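Local atomic coordinates of adhesion and penetration protein autotransporter (Haemophilus influenzae, PDB entry 3SYJ), a protein that promotes bacterial adherence to and invasion of host cells, self-associates to aggregate bacteria, and is probably a serine protease. Residues A[14-18]-A[48-52]; A[146-152]-A[226-232]; A[133-139]-A[253-259]. All coordinates share one frame; numbering follows the deposited sequence.

Interaction 1: residues A[14-18]-A[48-52]; sequences DFAEN and MIDFS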
loop_
_atom_site.group_PDB
_atom_site.type_symbol
_atom_site.label_atom_id
_atom_site.label_comp_id
_atom_site.label_asym_id
_atom_site.label_seq_id
_atom_site.Cartn_x
_atom_site.Cartn_y
_atom_site.Cartn_z
ATOM N N ASP A 14 -6.124 38.524 39.022
ATOM C CA ASP A 14 -5.894 37.129 38.647
ATOM C C ASP A 14 -5.248 36.362 39.800
ATOM O O ASP A 14 -5.618 35.217 40.089
ATOM C CB ASP A 14 -5.027 37.033 37.385
ATOM C CG ASP A 14 -5.812 37.333 36.106
ATOM O OD1 ASP A 14 -7.055 37.466 36.189
ATOM O OD2 ASP A 14 -5.188 37.434 35.022
ATOM N N PHE A 15 -4.288 37.006 40.454
ATOM C CA PHE A 15 -3.579 36.431 41.595
ATOM C C PHE A 15 -4.589 35.943 42.639
ATOM O O PHE A 15 -4.525 34.799 43.084
ATOM C CB PHE A 15 -2.629 37.475 42.209
ATOM C CG PHE A 15 -1.448 36.885 42.939
ATOM C CD1 PHE A 15 -0.276 36.585 42.261
ATOM C CD2 PHE A 15 -1.505 36.644 44.305
ATOM C CE1 PHE A 15 0.815 36.052 42.927
ATOM C CE2 PHE A 15 -0.417 36.109 44.979
ATOM C CZ PHE A 15 0.747 35.816 44.291
ATOM N N ALA A 16 -5.538 36.808 43.000
ATOM C CA ALA A 16 -6.500 36.488 44.054
ATOM C C ALA A 16 -7.472 35.380 43.647
ATOM O O ALA A 16 -7.900 34.584 44.484
ATOM C CB ALA A 16 -7.262 37.724 44.464
ATOM N N GLU A 17 -7.821 35.339 42.364
ATOM C CA GLU A 17 -8.792 34.369 41.866
ATOM C C GLU A 17 -8.126 33.101 41.325
ATOM O O GLU A 17 -8.810 32.224 40.804
ATOM C CB GLU A 17 -9.678 34.989 40.766
ATOM C CG GLU A 17 -10.312 36.352 41.104
ATOM C CD GLU A 17 -11.324 36.295 42.246
ATOM O OE1 GLU A 17 -11.837 35.196 42.564
ATOM O OE2 GLU A 17 -11.617 37.365 42.825
ATOM N N ASN A 18 -6.803 33.001 41.443
ATOM C CA ASN A 18 -6.071 31.900 40.814
ATOM C C ASN A 18 -6.428 31.786 39.333
ATOM O O ASN A 18 -6.675 30.690 38.832
ATOM C CB ASN A 18 -6.346 30.558 41.519
ATOM C CG ASN A 18 -5.579 30.409 42.833
ATOM O OD1 ASN A 18 -6.181 30.291 43.899
ATOM N ND2 ASN A 18 -4.250 30.425 42.761
ATOM N N MET A 48 2.230 28.038 43.078
ATOM C CA MET A 48 1.214 29.040 43.418
ATOM C C MET A 48 0.203 28.522 44.443
ATOM O O MET A 48 -0.377 27.450 44.271
ATOM C CB MET A 48 0.461 29.497 42.165
ATOM C CG MET A 48 -0.645 30.498 42.443
ATOM S SD MET A 48 -0.056 32.125 42.995
ATOM C CE MET A 48 -1.606 33.020 43.082
ATOM N N ILE A 49 -0.012 29.306 45.495
ATOM C CA ILE A 49 -0.936 28.970 46.573
ATOM C C ILE A 49 -2.358 28.679 46.054
ATOM O O ILE A 49 -2.778 29.202 45.026
ATOM C CB ILE A 49 -0.967 30.132 47.603
ATOM C CG1 ILE A 49 -1.670 29.728 48.896
ATOM C CG2 ILE A 49 -1.610 31.379 47.004
ATOM C CD1 ILE A 49 -1.605 30.795 49.971
ATOM N N ASP A 50 -3.098 27.834 46.760
ATOM C CA ASP A 50 -4.489 27.582 46.413
ATOM C C ASP A 50 -5.314 28.492 47.303
ATOM O O ASP A 50 -5.443 28.236 48.500
ATOM C CB ASP A 50 -4.837 26.116 46.677
ATOM C CG ASP A 50 -6.248 25.735 46.211
ATOM O OD1 ASP A 50 -7.139 26.609 46.115
ATOM O OD2 ASP A 50 -6.471 24.532 45.955
ATOM N N PHE A 51 -5.852 29.564 46.730
ATOM C CA PHE A 51 -6.592 30.552 47.516
ATOM C C PHE A 51 -8.044 30.117 47.803
ATOM O O PHE A 51 -8.804 30.848 48.443
ATOM C CB PHE A 51 -6.580 31.926 46.827
ATOM C CG PHE A 51 -5.367 32.779 47.151
ATOM C CD1 PHE A 51 -4.935 32.944 48.469
ATOM C CD2 PHE A 51 -4.699 33.460 46.140
ATOM C CE1 PHE A 51 -3.847 33.750 48.769
ATOM C CE2 PHE A 51 -3.607 34.275 46.433
ATOM C CZ PHE A 51 -3.172 34.412 47.748
ATOM N N SER A 52 -8.436 28.933 47.342
ATOM C CA SER A 52 -9.806 28.468 47.570
ATOM C C SER A 52 -10.155 28.329 49.068
ATOM O O SER A 52 -11.325 28.289 49.435
ATOM C CB SER A 52 -10.084 27.167 46.807
ATOM O OG SER A 52 -9.452 26.058 47.423
#
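With chi1 of -77°, N18 turns CG away from its own carbonyl carbon and reaches F51 and I49, while M48, extended at chi1 and bent at chi2 (68°), folds its methyl over the ring of F15. N18 closes helix 9-17 in a Schellman motif, with positive phi and two bonds back into the last turn. From this helix end its side-chain amide bridges the loop 48-52 with both ends. OD1 accepts from F51 N at 2.9 Å, in the carbonyl plane and on a lone pair, and ND2 donates to I49 O at 3.0 Å, with I49 O 19° out of the plane of the N18 amide. Since ND2 also bonds to F22 O, three bonds fix the rotation of the amide. Beside the amide, M48, F15 and F51 form an apolar layer. M48 CE sits over the centre of the F15 ring, 3.6 Å from the centroid, a CH-pi contact, and SD lies over the same face in a Met-aromatic arrangement; F22 meets F15 edge-to-face. F51 crosses F15 obliquely, CE2 lying 3.8 Å from F15 CD2, and I49 CG2 covers one face of the F51 ring. Side chains of strands 151-155 and 179-182 border this layer, so the contact seats the N-terminal helix of the S6-type protease domain against its core sheet. Farther along the loop, D50 OD1 forms an Asx turn with S52 N and also accepts from S52 OG, while OD2 makes a salt bridge to R476. At the edge of the F51 ring, near its plane, F15 O stands 3.3 Å from CD2.

Interaction 2: residues A[146-152]-A[226-232]; sequences TKYPERV and DAEKQKW
A G1 beta bulge at the turn between strands 221-226 and 231-238, where Q230 and K231 both face D226, presents A227 to the loop leading into strand 151-155. A227 N donates to K147 O at 2.8 Å and 172°. The A227 methyl packs against P149, CB to CD 3.8 Å. The turn is braced by D226: OD1 accepts from K229 N, which stands well above the carboxylate plane, in an Asx motif, and the other oxygen, OD2, accepts a hydrogen bond from a water that lies 2.8 Å from Y148 OH, in the plane of that ring and at its edge. The Y148 ring lies at a slant to D226, its plane 71° from that of the carboxylate, with CD1 near D226 CA. K147, extended with CG anti to the backbone N (chi1 -177°), passes over E228 at a slant, its CG 3.7 Å from E228 CD; the charged ends stay apart, K147 NZ to E228 OE1 being 4.7 Å, so any attraction there is at longer range. These strands belong to the antiparallel core sheet of the chymotrypsin-like protease domain, in which 151-155 lies beside 221-226 and 231-238 comes next; backbone bonds join E150 to Y225 and V152 to F223. W232, on the strand beyond, reaches across 221-226 with the six-membered part of its indole. W232 CH2 meets E150 CB at 3.4 Å, and V152 CG1 lies 3.9 Å from the same carbon, the valine crossing the indole at about a right angle. R151 N stands near the ring plane at its edge. NE1 of W232 is held by P47 O, and E150, bent at chi2, carries its carboxylate away from the indole to bond K45 N through OE2.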
loop_
_atom_site.group_PDB
_atom_site.type_symbol
_atom_site.label_atom_id
_atom_site.label_comp_id
_atom_site.label_asym_id
_atom_site.label_seq_id
_atom_site.Cartn_x
_atom_site.Cartn_y
_atom_site.Cartn_z
ATOM N N THR A 146 15.207 31.379 53.404
ATOM C CA THR A 146 15.602 30.110 52.809
ATOM C C THR A 146 14.556 29.073 53.184
ATOM O O THR A 146 14.074 28.321 52.343
ATOM C CB THR A 146 16.975 29.650 53.312
ATOM O OG1 THR A 146 17.983 30.555 52.845
ATOM C CG2 THR A 146 17.286 28.261 52.790
ATOM N N LYS A 147 14.194 29.060 54.460
ATOM C CA LYS A 147 13.144 28.181 54.959
ATOM C C LYS A 147 11.764 28.653 54.490
ATOM O O LYS A 147 10.898 27.840 54.159
ATOM C CB LYS A 147 13.203 28.115 56.489
ATOM C CG LYS A 147 12.203 27.165 57.149
ATOM C CD LYS A 147 12.371 27.202 58.672
ATOM C CE LYS A 147 11.316 26.385 59.411
ATOM N NZ LYS A 147 11.356 26.648 60.888
ATOM N N TYR A 148 11.576 29.972 54.459
ATOM C CA TYR A 148 10.306 30.582 54.078
ATOM C C TYR A 148 10.500 31.571 52.931
ATOM O O TYR A 148 10.545 32.781 53.157
ATOM C CB TYR A 148 9.722 31.330 55.271
ATOM C CG TYR A 148 9.398 30.449 56.456
ATOM C CD1 TYR A 148 8.346 29.545 56.410
ATOM C CD2 TYR A 148 10.136 30.532 57.625
ATOM C CE1 TYR A 148 8.043 28.746 57.494
ATOM C CE2 TYR A 148 9.843 29.739 58.718
ATOM C CZ TYR A 148 8.797 28.850 58.649
ATOM O OH TYR A 148 8.513 28.063 59.741
ATOM N N PRO A 149 10.622 31.059 51.700
ATOM C CA PRO A 149 10.975 31.871 50.528
ATOM C C PRO A 149 9.828 32.701 49.974
ATOM O O PRO A 149 10.072 33.784 49.444
ATOM C CB PRO A 149 11.381 30.829 49.489
ATOM C CG PRO A 149 10.692 29.592 49.892
ATOM C CD PRO A 149 10.551 29.623 51.384
ATOM N N GLU A 150 8.603 32.196 50.077
ATOM C CA GLU A 150 7.443 32.892 49.537
ATOM C C GLU A 150 6.456 33.284 50.635
ATOM O O GLU A 150 6.314 32.589 51.645
ATOM C CB GLU A 150 6.762 32.031 48.474
ATOM C CG GLU A 150 7.712 31.528 47.391
ATOM C CD GLU A 150 7.961 32.534 46.283
ATOM O OE1 GLU A 150 7.476 33.681 46.389
ATOM O OE2 GLU A 150 8.637 32.175 45.292
ATOM N N ARG A 151 5.791 34.417 50.442
ATOM C CA ARG A 151 4.801 34.904 51.392
ATOM C C ARG A 151 3.756 35.702 50.619
ATOM O O ARG A 151 4.114 36.521 49.773
ATOM C CB ARG A 151 5.459 35.778 52.469
ATOM C CG ARG A 151 5.017 35.416 53.877
ATOM C CD ARG A 151 5.052 36.574 54.856
ATOM N NE ARG A 151 6.325 36.740 55.545
ATOM C CZ ARG A 151 6.477 36.766 56.871
ATOM N NH1 ARG A 151 5.440 36.621 57.677
ATOM N NH2 ARG A 151 7.678 36.945 57.393
ATOM N N VAL A 152 2.472 35.466 50.894
ATOM C CA VAL A 152 1.399 36.166 50.181
ATOM C C VAL A 152 0.242 36.573 51.104
ATOM O O VAL A 152 0.113 36.055 52.215
ATOM C CB VAL A 152 0.828 35.314 49.031
ATOM C CG1 VAL A 152 1.921 34.925 48.053
ATOM C CG2 VAL A 152 0.152 34.073 49.581
ATOM N N ASP A 226 6.451 27.168 53.680
ATOM C CA ASP A 226 7.482 26.368 54.332
ATOM C C ASP A 226 8.146 25.476 53.282
ATOM O O ASP A 226 7.532 24.541 52.781
ATOM C CB ASP A 226 6.861 25.512 55.440
ATOM C CG ASP A 226 7.901 24.804 56.295
ATOM O OD1 ASP A 226 8.897 24.292 55.741
ATOM O OD2 ASP A 226 7.717 24.753 57.528
ATOM N N ALA A 227 9.397 25.774 52.947
ATOM C CA ALA A 227 10.093 25.075 51.866
ATOM C C ALA A 227 10.572 23.684 52.279
ATOM O O ALA A 227 10.741 22.800 51.440
ATOM C CB ALA A 227 11.268 25.907 51.370
ATOM N N GLU A 228 10.801 23.498 53.572
ATOM C CA GLU A 228 11.209 22.195 54.074
ATOM C C GLU A 228 10.032 21.220 53.973
ATOM O O GLU A 228 10.174 20.124 53.428
ATOM C CB GLU A 228 11.740 22.339 55.501
ATOM C CG GLU A 228 12.536 23.636 55.681
ATOM C CD GLU A 228 13.393 23.672 56.940
ATOM O OE1 GLU A 228 12.894 23.297 58.024
ATOM O OE2 GLU A 228 14.571 24.089 56.844
ATOM N N LYS A 229 8.862 21.643 54.451
ATOM C CA LYS A 229 7.647 20.831 54.371
ATOM C C LYS A 229 7.030 20.827 52.971
ATOM O O LYS A 229 6.282 19.914 52.622
ATOM C CB LYS A 229 6.595 21.324 55.369
ATOM C CG LYS A 229 7.032 21.384 56.828
ATOM C CD LYS A 229 5.852 21.793 57.706
ATOM C CE LYS A 229 6.270 22.207 59.110
ATOM N NZ LYS A 229 6.745 21.077 59.951
ATOM N N GLN A 230 7.339 21.856 52.186
ATOM C CA GLN A 230 6.715 22.056 50.879
ATOM C C GLN A 230 5.218 22.331 50.998
ATOM O O GLN A 230 4.409 21.789 50.244
ATOM C CB GLN A 230 6.962 20.861 49.958
ATOM C CG GLN A 230 8.425 20.616 49.663
ATOM C CD GLN A 230 8.648 20.090 48.261
ATOM O OE1 GLN A 230 8.043 19.092 47.850
ATOM N NE2 GLN A 230 9.518 20.769 47.512
ATOM N N LYS A 231 4.861 23.187 51.944
ATOM C CA LYS A 231 3.467 23.462 52.247
ATOM C C LYS A 231 3.267 24.952 52.270
ATOM O O LYS A 231 4.123 25.681 52.760
ATOM C CB LYS A 231 3.124 22.964 53.651
ATOM C CG LYS A 231 2.463 21.616 53.746
ATOM C CD LYS A 231 2.059 21.334 55.193
ATOM C CE LYS A 231 1.038 20.211 55.264
ATOM N NZ LYS A 231 1.563 18.925 54.711
ATOM N N TRP A 232 2.129 25.408 51.769
ATOM C CA TRP A 232 1.654 26.720 52.163
ATOM C C TRP A 232 0.980 26.570 53.527
ATOM O O TRP A 232 0.251 25.605 53.775
ATOM C CB TRP A 232 0.691 27.299 51.127
ATOM C CG TRP A 232 1.371 27.859 49.902
ATOM C CD1 TRP A 232 1.484 27.264 48.672
ATOM C CD2 TRP A 232 2.025 29.132 49.791
ATOM N NE1 TRP A 232 2.169 28.091 47.803
ATOM C CE2 TRP A 232 2.512 29.244 48.467
ATOM C CE3 TRP A 232 2.247 30.189 50.682
ATOM C CZ2 TRP A 232 3.199 30.372 48.012
ATOM C CZ3 TRP A 232 2.939 31.317 50.223
ATOM C CH2 TRP A 232 3.402 31.392 48.906
HETATM O O HOH W 1 6.356 26.289 59.357
#

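Interaction 3: residues A[133-139]-A[253-259]; sequences MTSNMNG and LVRKSYF
M133 and V254 make the close-packed end of the contact, with M133 CB 3.8 Å from V254 CG2 and the extended thioether running on past K256 CA until CE nears F259 CB. The aliphatic part of K256, bent at chi2, lays CD on M133 CB here. T134 OG1 lies against V254 CG2 at 3.4 Å. At the other end, L253 CD1 rests against the backbone of the loop, 3.2 Å from M137 O and close to G139 N. M137 is bent at chi2 (-62°) and chi3 (-55°), which folds SD back to 3.3 Å from V254 O and sets CE against R255 CG. The segment 253-259 leaves strand 249-253 of the protease-domain sheet and, with R255 at the N-cap, enters helix 256-266; the loop 133-139 covers this strand-to-helix junction, with an Asx turn of its own in which N136 OD1 accepts from N138 N. The guanidinium of R255 is held by other parts of the domain: NH2 bonds to E113 O and Y104 makes a cation-pi contact. Between the packed ends, water fills in for direct polar bonds. One water donates to T134 O and V254 O and accepts from K256 N, its oxygen 2.9 Å from that nitrogen; a second is 2.7 Å from T134 OG1, a hydroxyl that also bonds to N235. On the solvent side the fit is looser: K256 NZ comes only to 3.9 Å from CB of the exposed S135.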
loop_
_atom_site.group_PDB
_atom_site.type_symbol
_atom_site.label_atom_id
_atom_site.label_comp_id
_atom_site.label_asym_id
_atom_site.label_seq_id
_atom_site.Cartn_x
_atom_site.Cartn_y
_atom_site.Cartn_z
ATOM N N MET A 133 -1.910 25.535 59.928
ATOM C CA MET A 133 -1.350 26.705 60.592
ATOM C C MET A 133 0.150 26.571 60.912
ATOM O O MET A 133 0.655 25.470 61.149
ATOM C CB MET A 133 -2.089 26.950 61.900
ATOM C CG MET A 133 -3.571 27.156 61.750
ATOM S SD MET A 133 -4.256 27.624 63.338
ATOM C CE MET A 133 -5.925 28.051 62.876
ATOM N N THR A 134 0.860 27.699 60.924
ATOM C CA THR A 134 2.216 27.722 61.459
ATOM C C THR A 134 2.082 27.552 62.969
ATOM O O THR A 134 1.043 27.886 63.541
ATOM C CB THR A 134 2.975 29.035 61.109
ATOM O OG1 THR A 134 2.199 30.176 61.498
ATOM C CG2 THR A 134 3.260 29.103 59.619
ATOM N N SER A 135 3.113 27.024 63.620
ATOM C CA SER A 135 2.964 26.645 65.022
ATOM C C SER A 135 3.733 27.519 66.010
ATOM O O SER A 135 3.450 27.505 67.207
ATOM C CB SER A 135 3.345 25.181 65.212
ATOM O OG SER A 135 4.645 24.945 64.716
ATOM N N ASN A 136 4.702 28.280 65.514
ATOM C CA ASN A 136 5.534 29.109 66.379
ATOM C C ASN A 136 4.912 30.482 66.560
ATOM O O ASN A 136 4.407 31.070 65.603
ATOM C CB ASN A 136 6.933 29.231 65.780
ATOM C CG ASN A 136 7.981 29.655 66.798
ATOM O OD1 ASN A 136 7.774 30.584 67.579
ATOM N ND2 ASN A 136 9.129 28.981 66.774
ATOM N N MET A 137 4.932 30.992 67.785
ATOM C CA MET A 137 4.349 32.302 68.057
ATOM C C MET A 137 5.386 33.434 68.009
ATOM O O MET A 137 5.039 34.614 68.108
ATOM C CB MET A 137 3.610 32.304 69.394
ATOM C CG MET A 137 2.522 31.247 69.506
ATOM S SD MET A 137 1.193 31.438 68.300
ATOM C CE MET A 137 0.686 33.119 68.609
ATOM N N ASN A 138 6.654 33.079 67.842
ATOM C CA ASN A 138 7.687 34.088 67.675
ATOM C C ASN A 138 7.807 34.547 66.219
ATOM O O ASN A 138 8.278 33.801 65.357
ATOM C CB ASN A 138 9.031 33.583 68.197
ATOM C CG ASN A 138 10.157 34.590 67.980
ATOM O OD1 ASN A 138 9.959 35.814 68.080
ATOM N ND2 ASN A 138 11.350 34.078 67.674
ATOM N N GLY A 139 7.382 35.777 65.956
ATOM C CA GLY A 139 7.425 36.340 64.620
ATOM C C GLY A 139 8.771 36.240 63.923
ATOM O O GLY A 139 8.831 36.067 62.706
ATOM N N LEU A 253 -0.134 36.625 64.485
ATOM C CA LEU A 253 0.215 35.261 64.098
ATOM C C LEU A 253 -0.906 34.289 64.472
ATOM O O LEU A 253 -1.663 34.543 65.404
ATOM C CB LEU A 253 1.539 34.835 64.742
ATOM C CG LEU A 253 2.776 35.673 64.386
ATOM C CD1 LEU A 253 4.013 35.109 65.068
ATOM C CD2 LEU A 253 2.996 35.752 62.884
ATOM N N VAL A 254 -1.026 33.184 63.737
ATOM C CA VAL A 254 -2.095 32.224 64.018
ATOM C C VAL A 254 -1.770 31.423 65.269
ATOM O O VAL A 254 -0.601 31.165 65.562
ATOM C CB VAL A 254 -2.351 31.269 62.834
ATOM C CG1 VAL A 254 -2.955 32.036 61.656
ATOM C CG2 VAL A 254 -1.062 30.557 62.435
ATOM N N ARG A 255 -2.812 31.017 65.989
ATOM C CA ARG A 255 -2.642 30.380 67.290
ATOM C C ARG A 255 -3.080 28.912 67.297
ATOM O O ARG A 255 -4.232 28.594 67.556
ATOM C CB ARG A 255 -3.361 31.205 68.359
ATOM C CG ARG A 255 -2.922 32.671 68.307
ATOM C CD ARG A 255 -3.634 33.562 69.310
ATOM N NE ARG A 255 -3.376 34.972 69.027
ATOM C CZ ARG A 255 -4.121 35.973 69.482
ATOM N NH1 ARG A 255 -5.164 35.723 70.253
ATOM N NH2 ARG A 255 -3.826 37.223 69.163
ATOM N N LYS A 256 -2.131 28.027 67.015
ATOM C CA LYS A 256 -2.398 26.603 66.858
ATOM C C LYS A 256 -2.851 25.939 68.164
ATOM O O LYS A 256 -3.690 25.041 68.149
ATOM C CB LYS A 256 -1.138 25.917 66.333
ATOM C CG LYS A 256 -1.301 24.468 65.925
ATOM C CD LYS A 256 -1.474 24.346 64.422
ATOM C CE LYS A 256 -0.998 22.987 63.915
ATOM N NZ LYS A 256 0.469 22.786 64.123
ATOM N N SER A 257 -2.291 26.376 69.290
ATOM C CA SER A 257 -2.629 25.793 70.587
ATOM C C SER A 257 -4.012 26.208 71.038
ATOM O O SER A 257 -4.726 25.437 71.676
ATOM C CB SER A 257 -1.616 26.202 71.654
ATOM O OG SER A 257 -0.543 25.281 71.707
ATOM N N TYR A 258 -4.381 27.440 70.722
ATOM C CA TYR A 258 -5.703 27.930 71.061
ATOM C C TYR A 258 -6.723 27.186 70.228
ATOM O O TYR A 258 -7.761 26.761 70.733
ATOM C CB TYR A 258 -5.795 29.425 70.795
ATOM C CG TYR A 258 -7.181 30.011 70.890
ATOM C CD1 TYR A 258 -7.847 30.078 72.108
ATOM C CD2 TYR A 258 -7.809 30.535 69.767
ATOM C CE1 TYR A 258 -9.111 30.639 72.201
ATOM C CE2 TYR A 258 -9.065 31.099 69.849
ATOM C CZ TYR A 258 -9.713 31.149 71.069
ATOM O OH TYR A 258 -10.967 31.706 71.151
ATOM N N PHE A 259 -6.428 27.011 68.948
ATOM C CA PHE A 259 -7.364 26.302 68.097
ATOM C C PHE A 259 -7.584 24.875 68.592
ATOM O O PHE A 259 -8.707 24.383 68.575
ATOM C CB PHE A 259 -6.904 26.261 66.647
ATOM C CG PHE A 259 -7.751 25.372 65.800
ATOM C CD1 PHE A 259 -9.009 25.783 65.395
ATOM C CD2 PHE A 259 -7.319 24.100 65.457
ATOM C CE1 PHE A 259 -9.812 24.958 64.631
ATOM C CE2 PHE A 259 -8.119 23.272 64.696
ATOM C CZ PHE A 259 -9.370 23.705 64.285
HETATM O O HOH W 2 1.847 31.151 64.019
HETATM O O HOH W 3 0.586 28.590 66.121
#

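All three contacts lie in the N-terminal S6-type protease domain, which rides on the beta-helical part of the passenger. Along the chain interaction 1 closes first; interaction 2 is nested inside the loop closed by interaction 3. The centres of interactions 1 and 2 are about 16 Å apart and the two touch, I49 packing on V152 and W232. Centre to centre, interactions 2 and 3 also lie about 16 Å apart, with nearest atoms about 5 Å apart; strand 231-238 carries W232 and packs against M133, T134, L253 and V254 of interaction 3. Interactions 1 and 3 lie about 23 Å apart, nearest atoms about 11 Å. Together they fasten helices 9-17 and 256-266 around one antiparallel sheet.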